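Local coordinates for peptidase M16 inactive domain family protein (Pseudomonas fluorescens, PDB 3GWB), which is a peptidase M16 family protein that probably has hydrolase activity and may bind a metal ion, at residues 248-261 / 305-319. Sequence-based numbering, arbitrary orientation.
Sequences SQTSLMLAQLGIDR and PMQARGPFMINLQTR
Arg309 lays one face of its guanidinium on Leu257, whose CB sits 3.3 Å above that plane, nearer the edge of the group than its middle. The chain bends at chi3 (74°), which brings the group back onto the backbone at Leu257 and Gly258; there NE points at Gly258 O, 2.9 Å away, in a nearly straight bond (167°) lying in the guanidinium plane, while NH2 adds a weak bond to Leu257 O. With a salt bridge from NH1 to Glu235, the group's rotation is fixed. A leucine here would probably leave Gly258 O without its side-chain donor and Glu235 without its charged mate.

Next to it Gly258 N donates to Gly310 O at 2.6 Å, and from there the backbones run antiparallel. Hydrogen-bonded pairs run from Gln256-Phe312 to Thr250-Thr318. In the last, Thr318 O takes both Thr250 N and, from above its carbonyl plane at 3.2 Å, Thr250 OG1, because chi1 (51°) sets that hydroxyl between backbone N and carbonyl carbon. On the same face Leu316 brings its CD2 branch across to Leu252, 3.5 Å from its CB. On the other face Ala255 CB packs on CG of selenomethionine Met313 at 4.0 Å.

This antiparallel pairing belongs to the mixed sheet of the peptidase M16 inactive domain: 249-257 is the middle of five strands, bonded also to 414-419, and 311-319 lies inside the edge strand 299-303. Helix 323-340 packs on the face bearing Thr250, Leu254, Leu316 and Thr318, whereas helix 147-160 meets Met253 and Pro311.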
ATOM      1  N   SER A 248     -14.434  11.744 -16.892  1.00 37.59           N
ATOM      2  CA  SER A 248     -15.812  11.959 -16.409  1.00 35.65           C
ATOM      3  C   SER A 248     -16.141  12.654 -15.095  1.00 34.71           C
ATOM      4  O   SER A 248     -17.327  13.062 -14.838  1.00 35.86           O
ATOM      5  CB  SER A 248     -16.540  10.640 -16.401  1.00 36.21           C
ATOM      6  OG  SER A 248     -17.640  10.700 -15.507  1.00 37.78           O
ATOM      7  N   GLN A 249     -15.165  12.746 -14.202  1.00 31.59           N
ATOM      8  CA  GLN A 249     -15.423  13.403 -12.919  1.00 29.35           C
ATOM      9  C   GLN A 249     -14.526  14.623 -12.938  1.00 27.40           C
ATOM     10  O   GLN A 249     -13.690  14.744 -13.819  1.00 27.73           O
ATOM     11  CB  GLN A 249     -15.068  12.471 -11.781  1.00 29.96           C
ATOM     12  CG  GLN A 249     -16.014  11.265 -11.692  1.00 31.84           C
ATOM     13  CD  GLN A 249     -17.018  11.458 -10.622  1.00 33.32           C
ATOM     14  OE1 GLN A 249     -18.190  11.083 -10.741  1.00 34.75           O
ATOM     15  NE2 GLN A 249     -16.566  12.053  -9.542  1.00 33.63           N
ATOM     16  N   THR A 250     -14.705  15.550 -12.017  1.00 24.74           N
ATOM     17  CA  THR A 250     -13.807  16.689 -11.994  1.00 23.80           C
ATOM     18  C   THR A 250     -13.121  16.802 -10.651  1.00 22.77           C
ATOM     19  O   THR A 250     -13.758  16.709  -9.606  1.00 22.24           O
ATOM     20  CB  THR A 250     -14.513  18.045 -12.299  1.00 26.53           C
ATOM     21  OG1 THR A 250     -15.659  18.198 -11.454  1.00 31.88           O
ATOM     22  CG2 THR A 250     -14.923  18.142 -13.754  1.00 24.05           C
ATOM     23  N   SER A 251     -11.809  16.980 -10.694  1.00 20.55           N
ATOM     24  CA  SER A 251     -11.013  17.107  -9.487  1.00 22.07           C
ATOM     25  C   SER A 251     -10.867  18.576  -9.129  1.00 20.73           C
ATOM     26  O   SER A 251     -10.465  19.384  -9.966  1.00 20.90           O
ATOM     27  CB  SER A 251      -9.634  16.484  -9.703  1.00 23.21           C
ATOM     28  OG  SER A 251      -8.709  16.965  -8.745  1.00 27.73           O
ATOM     29  N   LEU A 252     -11.199  18.912  -7.886  1.00 19.72           N
ATOM     30  CA  LEU A 252     -11.127  20.283  -7.395  1.00 19.05           C
ATOM     31  C   LEU A 252     -10.122  20.396  -6.253  1.00 19.39           C
ATOM     32  O   LEU A 252     -10.171  19.629  -5.293  1.00 18.11           O
ATOM     33  CB  LEU A 252     -12.498  20.731  -6.881  1.00 19.26           C
ATOM     34  CG  LEU A 252     -13.686  20.783  -7.840  1.00 19.26           C
ATOM     35  CD1 LEU A 252     -14.962  20.996  -7.032  1.00 18.68           C
ATOM     36  CD2 LEU A 252     -13.486  21.903  -8.855  1.00 17.75           C
HETATM   37  N   MSE A 253      -9.222  21.365  -6.352  1.00 19.14           N
HETATM   38  CA  MSE A 253      -8.229  21.576  -5.311  1.00 20.25           C
HETATM   39  C   MSE A 253      -8.086  23.063  -5.027  1.00 19.88           C
HETATM   40  O   MSE A 253      -7.925  23.868  -5.944  1.00 19.93           O
HETATM   41  CB  MSE A 253      -6.876  21.008  -5.740  1.00 21.20           C
HETATM   42  CG  MSE A 253      -6.901  19.534  -6.080  1.00 24.05           C
HETATM   43 SE   MSE A 253      -5.227  18.919  -6.272  1.00 26.29          SE
HETATM   44  CE  MSE A 253      -4.695  18.897  -4.590  1.00 24.23           C
ATOM     45  N   LEU A 254      -8.164  23.422  -3.752  1.00 20.05           N
ATOM     46  CA  LEU A 254      -8.026  24.809  -3.332  1.00 18.49           C
ATOM     47  C   LEU A 254      -6.908  24.826  -2.313  1.00 17.66           C
ATOM     48  O   LEU A 254      -6.764  23.886  -1.534  1.00 17.74           O
ATOM     49  CB  LEU A 254      -9.313  25.327  -2.685  1.00 19.03           C
ATOM     50  CG  LEU A 254     -10.602  25.283  -3.506  1.00 21.11           C
ATOM     51  CD1 LEU A 254     -11.135  23.859  -3.543  1.00 21.02           C
ATOM     52  CD2 LEU A 254     -11.637  26.207  -2.875  1.00 18.71           C
ATOM     53  N   ALA A 255      -6.115  25.892  -2.306  1.00 15.88           N
ATOM     54  CA  ALA A 255      -5.010  25.963  -1.372  1.00 17.70           C
ATOM     55  C   ALA A 255      -4.395  27.344  -1.261  1.00 18.77           C
ATOM     56  O   ALA A 255      -4.649  28.229  -2.076  1.00 20.14           O
ATOM     57  CB  ALA A 255      -3.927  24.956  -1.780  1.00 17.41           C
ATOM     58  N   GLN A 256      -3.581  27.497  -0.223  1.00 18.73           N
ATOM     59  CA  GLN A 256      -2.848  28.718   0.059  1.00 18.60           C
ATOM     60  C   GLN A 256      -1.809  28.303   1.075  1.00 18.66           C
ATOM     61  O   GLN A 256      -1.856  27.178   1.581  1.00 17.75           O
ATOM     62  CB  GLN A 256      -3.762  29.804   0.630  1.00 17.81           C
ATOM     63  CG  GLN A 256      -4.597  29.406   1.830  1.00 15.08           C
ATOM     64  CD  GLN A 256      -5.475  30.558   2.304  1.00 15.32           C
ATOM     65  OE1 GLN A 256      -5.019  31.450   3.030  1.00 16.08           O
ATOM     66  NE2 GLN A 256      -6.730  30.558   1.871  1.00 14.30           N
ATOM     67  N   LEU A 257      -0.863  29.186   1.366  1.00 18.82           N
ATOM     68  CA  LEU A 257       0.178  28.857   2.321  1.00 20.43           C
ATOM     69  C   LEU A 257      -0.395  28.675   3.715  1.00 21.55           C
ATOM     70  O   LEU A 257      -1.171  29.501   4.191  1.00 21.92           O
ATOM     71  CB  LEU A 257       1.247  29.950   2.342  1.00 18.52           C
ATOM     72  CG  LEU A 257       2.072  30.102   1.064  1.00 19.53           C
ATOM     73  CD1 LEU A 257       3.128  31.189   1.261  1.00 19.13           C
ATOM     74  CD2 LEU A 257       2.739  28.774   0.730  1.00 17.13           C
ATOM     75  N   GLY A 258      -0.013  27.579   4.360  1.00 21.97           N
ATOM     76  CA  GLY A 258      -0.488  27.303   5.700  1.00 22.18           C
ATOM     77  C   GLY A 258       0.556  27.736   6.705  1.00 22.29           C
ATOM     78  O   GLY A 258       1.207  28.766   6.530  1.00 23.57           O
ATOM     79  N   ILE A 259       0.732  26.946   7.757  1.00 20.32           N
ATOM     80  CA  ILE A 259       1.710  27.270   8.784  1.00 20.89           C
ATOM     81  C   ILE A 259       2.922  26.353   8.694  1.00 20.65           C
ATOM     82  O   ILE A 259       2.901  25.352   7.977  1.00 18.43           O
ATOM     83  CB  ILE A 259       1.108  27.102  10.194  1.00 21.09           C
ATOM     84  CG1 ILE A 259       0.582  25.671  10.353  1.00 21.41           C
ATOM     85  CG2 ILE A 259      -0.007  28.114  10.413  1.00 20.62           C
ATOM     86  CD1 ILE A 259       0.366  25.250  11.792  1.00 25.25           C
ATOM     87  N   ASP A 260       3.986  26.712   9.407  1.00 21.33           N
ATOM     88  CA  ASP A 260       5.168  25.866   9.454  1.00 23.63           C
ATOM     89  C   ASP A 260       4.945  25.019  10.708  1.00 24.08           C
ATOM     90  O   ASP A 260       4.183  25.408  11.594  1.00 21.30           O
ATOM     91  CB  ASP A 260       6.464  26.687   9.547  1.00 27.86           C
ATOM     92  CG  ASP A 260       6.412  27.754  10.615  1.00 32.19           C
ATOM     93  OD1 ASP A 260       5.954  27.458  11.737  1.00 35.59           O
ATOM     94  OD2 ASP A 260       6.845  28.892  10.329  1.00 35.23           O
ATOM     95  N   ARG A 261       5.596  23.863  10.769  1.00 25.00           N
ATOM     96  CA  ARG A 261       5.417  22.923  11.868  1.00 25.18           C
ATOM     97  C   ARG A 261       5.581  23.424  13.302  1.00 25.51           C
ATOM     98  O   ARG A 261       4.863  22.968  14.197  1.00 26.15           O
ATOM     99  CB  ARG A 261       6.318  21.703  11.656  1.00 25.14           C
ATOM    100  CG  ARG A 261       6.062  20.567  12.641  1.00 26.23           C
ATOM    101  CD  ARG A 261       4.690  19.937  12.432  1.00 27.09           C
ATOM    102  NE  ARG A 261       4.378  18.908  13.423  1.00 24.49           N
ATOM    103  CZ  ARG A 261       4.067  19.155  14.695  1.00 27.40           C
ATOM    104  NH1 ARG A 261       4.026  20.404  15.140  1.00 25.35           N
ATOM    105  NH2 ARG A 261       3.777  18.154  15.522  1.00 25.17           N
ATOM    106  N   PRO A 305       2.197  21.166   7.652  1.00 23.47           N
ATOM    107  CA  PRO A 305       3.265  22.000   8.213  1.00 22.42           C
ATOM    108  C   PRO A 305       4.643  21.401   7.961  1.00 22.62           C
ATOM    109  O   PRO A 305       4.874  20.220   8.224  1.00 24.98           O
ATOM    110  CB  PRO A 305       2.927  22.043   9.700  1.00 22.96           C
ATOM    111  CG  PRO A 305       1.437  21.877   9.720  1.00 24.82           C
ATOM    112  CD  PRO A 305       1.236  20.785   8.702  1.00 23.16           C
HETATM  113  N   MSE A 306       5.559  22.220   7.457  1.00 21.24           N
HETATM  114  CA  MSE A 306       6.909  21.765   7.176  1.00 20.41           C
HETATM  115  C   MSE A 306       7.896  22.753   7.775  1.00 21.15           C
HETATM  116  O   MSE A 306       7.492  23.674   8.486  1.00 18.62           O
HETATM  117  CB  MSE A 306       7.116  21.650   5.669  1.00 20.58           C
HETATM  118  CG  MSE A 306       6.160  20.675   4.999  1.00 22.91           C
HETATM  119 SE   MSE A 306       6.543  20.414   3.252  1.00 25.88          SE
HETATM  120  CE  MSE A 306       5.515  21.618   2.507  1.00 23.41           C
ATOM    121  N   GLN A 307       9.185  22.559   7.498  1.00 20.04           N
ATOM    122  CA  GLN A 307      10.215  23.445   8.028  1.00 21.32           C
ATOM    123  C   GLN A 307       9.829  24.867   7.664  1.00 20.14           C
ATOM    124  O   GLN A 307       9.859  25.761   8.503  1.00 18.73           O
ATOM    125  CB  GLN A 307      11.578  23.095   7.431  1.00 23.47           C
ATOM    126  CG  GLN A 307      12.758  23.725   8.151  1.00 27.54           C
ATOM    127  CD  GLN A 307      14.092  23.248   7.590  1.00 31.39           C
ATOM    128  OE1 GLN A 307      14.468  23.597   6.469  1.00 29.91           O
ATOM    129  NE2 GLN A 307      14.805  22.432   8.367  1.00 30.18           N
ATOM    130  N   ALA A 308       9.473  25.070   6.402  1.00 20.10           N
ATOM    131  CA  ALA A 308       9.031  26.375   5.941  1.00 21.45           C
ATOM    132  C   ALA A 308       7.513  26.253   5.879  1.00 21.83           C
ATOM    133  O   ALA A 308       6.971  25.173   6.119  1.00 20.11           O
ATOM    134  CB  ALA A 308       9.599  26.677   4.562  1.00 21.02           C
ATOM    135  N   ARG A 309       6.821  27.341   5.560  1.00 22.38           N
ATOM    136  CA  ARG A 309       5.368  27.292   5.493  1.00 22.00           C
ATOM    137  C   ARG A 309       4.860  26.210   4.551  1.00 22.19           C
ATOM    138  O   ARG A 309       5.121  26.234   3.340  1.00 21.98           O
ATOM    139  CB  ARG A 309       4.799  28.643   5.069  1.00 22.47           C
ATOM    140  CG  ARG A 309       4.894  29.706   6.147  1.00 26.00           C
ATOM    141  CD  ARG A 309       4.319  31.019   5.657  1.00 26.58           C
ATOM    142  NE  ARG A 309       2.860  31.013   5.597  1.00 27.02           N
ATOM    143  CZ  ARG A 309       2.144  31.949   4.984  1.00 27.93           C
ATOM    144  NH1 ARG A 309       2.759  32.955   4.376  1.00 28.95           N
ATOM    145  NH2 ARG A 309       0.819  31.897   4.988  1.00 29.27           N
ATOM    146  N   GLY A 310       4.144  25.250   5.126  1.00 20.10           N
ATOM    147  CA  GLY A 310       3.587  24.170   4.342  1.00 18.56           C
ATOM    148  C   GLY A 310       2.253  24.635   3.803  1.00 17.96           C
ATOM    149  O   GLY A 310       1.765  25.688   4.199  1.00 19.50           O
ATOM    150  N   PRO A 311       1.620  23.874   2.913  1.00 16.72           N
ATOM    151  CA  PRO A 311       0.338  24.337   2.392  1.00 16.79           C
ATOM    152  C   PRO A 311      -0.906  23.939   3.194  1.00 16.90           C
ATOM    153  O   PRO A 311      -0.877  23.025   4.018  1.00 17.50           O
ATOM    154  CB  PRO A 311       0.319  23.725   1.007  1.00 15.98           C
ATOM    155  CG  PRO A 311       0.907  22.356   1.289  1.00 15.62           C
ATOM    156  CD  PRO A 311       2.083  22.671   2.192  1.00 16.94           C
ATOM    157  N   PHE A 312      -1.987  24.668   2.951  1.00 16.40           N
ATOM    158  CA  PHE A 312      -3.281  24.361   3.530  1.00 16.78           C
ATOM    159  C   PHE A 312      -4.010  24.009   2.244  1.00 17.23           C
ATOM    160  O   PHE A 312      -3.975  24.780   1.277  1.00 16.95           O
ATOM    161  CB  PHE A 312      -3.958  25.570   4.168  1.00 15.23           C
ATOM    162  CG  PHE A 312      -5.425  25.346   4.431  1.00 18.12           C
ATOM    163  CD1 PHE A 312      -5.845  24.541   5.491  1.00 18.29           C
ATOM    164  CD2 PHE A 312      -6.387  25.882   3.575  1.00 19.17           C
ATOM    165  CE1 PHE A 312      -7.203  24.257   5.679  1.00 18.23           C
ATOM    166  CE2 PHE A 312      -7.748  25.606   3.753  1.00 18.80           C
ATOM    167  CZ  PHE A 312      -8.157  24.795   4.814  1.00 18.92           C
HETATM  168  N   MSE A 313      -4.670  22.858   2.228  1.00 16.16           N
HETATM  169  CA  MSE A 313      -5.335  22.418   1.018  1.00 19.06           C
HETATM  170  C   MSE A 313      -6.670  21.723   1.255  1.00 18.23           C
HETATM  171  O   MSE A 313      -6.864  21.052   2.266  1.00 17.91           O
HETATM  172  CB  MSE A 313      -4.388  21.475   0.273  1.00 22.58           C
HETATM  173  CG  MSE A 313      -4.772  21.132  -1.146  1.00 28.43           C
HETATM  174 SE   MSE A 313      -3.458  20.142  -1.899  1.00 35.17          SE
HETATM  175  CE  MSE A 313      -2.026  21.199  -1.588  1.00 31.80           C
ATOM    176  N   ILE A 314      -7.586  21.911   0.310  1.00 17.24           N
ATOM    177  CA  ILE A 314      -8.904  21.288   0.345  1.00 15.54           C
ATOM    178  C   ILE A 314      -9.032  20.572  -0.985  1.00 15.50           C
ATOM    179  O   ILE A 314      -8.729  21.154  -2.026  1.00 16.11           O
ATOM    180  CB  ILE A 314     -10.041  22.319   0.404  1.00 15.41           C
ATOM    181  CG1 ILE A 314      -9.978  23.099   1.713  1.00 14.14           C
ATOM    182  CG2 ILE A 314     -11.386  21.609   0.239  1.00 11.86           C
ATOM    183  CD1 ILE A 314     -10.955  24.260   1.764  1.00 16.74           C
ATOM    184  N   ASN A 315      -9.469  19.320  -0.966  1.00 15.22           N
ATOM    185  CA  ASN A 315      -9.625  18.594  -2.221  1.00 17.58           C
ATOM    186  C   ASN A 315     -10.836  17.676  -2.245  1.00 16.46           C
ATOM    187  O   ASN A 315     -11.256  17.145  -1.217  1.00 14.75           O
ATOM    188  CB  ASN A 315      -8.370  17.783  -2.529  1.00 21.25           C
ATOM    189  CG  ASN A 315      -8.125  16.699  -1.517  1.00 24.88           C
ATOM    190  OD1 ASN A 315      -7.697  16.966  -0.392  1.00 29.92           O
ATOM    191  ND2 ASN A 315      -8.406  15.462  -1.901  1.00 28.00           N
ATOM    192  N   LEU A 316     -11.396  17.502  -3.436  1.00 15.69           N
ATOM    193  CA  LEU A 316     -12.555  16.647  -3.622  1.00 15.66           C
ATOM    194  C   LEU A 316     -12.736  16.365  -5.103  1.00 16.00           C
ATOM    195  O   LEU A 316     -12.063  16.956  -5.955  1.00 16.26           O
ATOM    196  CB  LEU A 316     -13.825  17.316  -3.074  1.00 16.46           C
ATOM    197  CG  LEU A 316     -14.390  18.506  -3.866  1.00 16.79           C
ATOM    198  CD1 LEU A 316     -15.817  18.792  -3.425  1.00 17.33           C
ATOM    199  CD2 LEU A 316     -13.516  19.725  -3.660  1.00 18.73           C
ATOM    200  N   GLN A 317     -13.655  15.456  -5.399  1.00 17.46           N
ATOM    201  CA  GLN A 317     -13.974  15.066  -6.766  1.00 19.26           C
ATOM    202  C   GLN A 317     -15.498  15.052  -6.879  1.00 19.47           C
ATOM    203  O   GLN A 317     -16.183  14.630  -5.956  1.00 18.44           O
ATOM    204  CB  GLN A 317     -13.398  13.674  -7.052  1.00 21.37           C
ATOM    205  CG  GLN A 317     -13.662  13.141  -8.446  1.00 27.16           C
ATOM    206  CD  GLN A 317     -12.884  11.863  -8.735  1.00 28.09           C
ATOM    207  OE1 GLN A 317     -11.653  11.864  -8.748  1.00 28.22           O
ATOM    208  NE2 GLN A 317     -13.604  10.765  -8.967  1.00 29.12           N
ATOM    209  N   THR A 318     -16.021  15.534  -7.998  1.00 20.22           N
ATOM    210  CA  THR A 318     -17.462  15.581  -8.214  1.00 21.24           C
ATOM    211  C   THR A 318     -17.763  15.361  -9.687  1.00 20.27           C
ATOM    212  O   THR A 318     -16.857  15.339 -10.517  1.00 18.92           O
ATOM    213  CB  THR A 318     -18.051  16.955  -7.826  1.00 23.36           C
ATOM    214  OG1 THR A 318     -17.438  17.979  -8.618  1.00 23.91           O
ATOM    215  CG2 THR A 318     -17.808  17.252  -6.356  1.00 25.81           C
ATOM    216  N   ARG A 319     -19.043  15.195 -10.005  1.00 20.99           N
ATOM    217  CA  ARG A 319     -19.457  15.011 -11.387  1.00 21.26           C
ATOM    218  C   ARG A 319     -19.079  16.299 -12.117  1.00 19.47           C
ATOM    219  O   ARG A 319     -19.263  17.394 -11.583  1.00 18.35           O
ATOM    220  CB  ARG A 319     -20.968  14.790 -11.468  1.00 25.47           C
ATOM    221  CG  ARG A 319     -21.492  13.736 -10.510  1.00 31.09           C
ATOM    222  CD  ARG A 319     -22.962  13.429 -10.763  1.00 36.45           C
ATOM    223  NE  ARG A 319     -23.145  12.568 -11.931  1.00 41.52           N
ATOM    224  CZ  ARG A 319     -22.718  11.310 -12.000  1.00 44.29           C
ATOM    225  NH1 ARG A 319     -22.083  10.763 -10.968  1.00 45.60           N
ATOM    226  NH2 ARG A 319     -22.922  10.595 -13.101  1.00 45.33           N
TER
HETATM  227  O   HOH W   1       0.607  24.081   6.885  1.00 24.68           O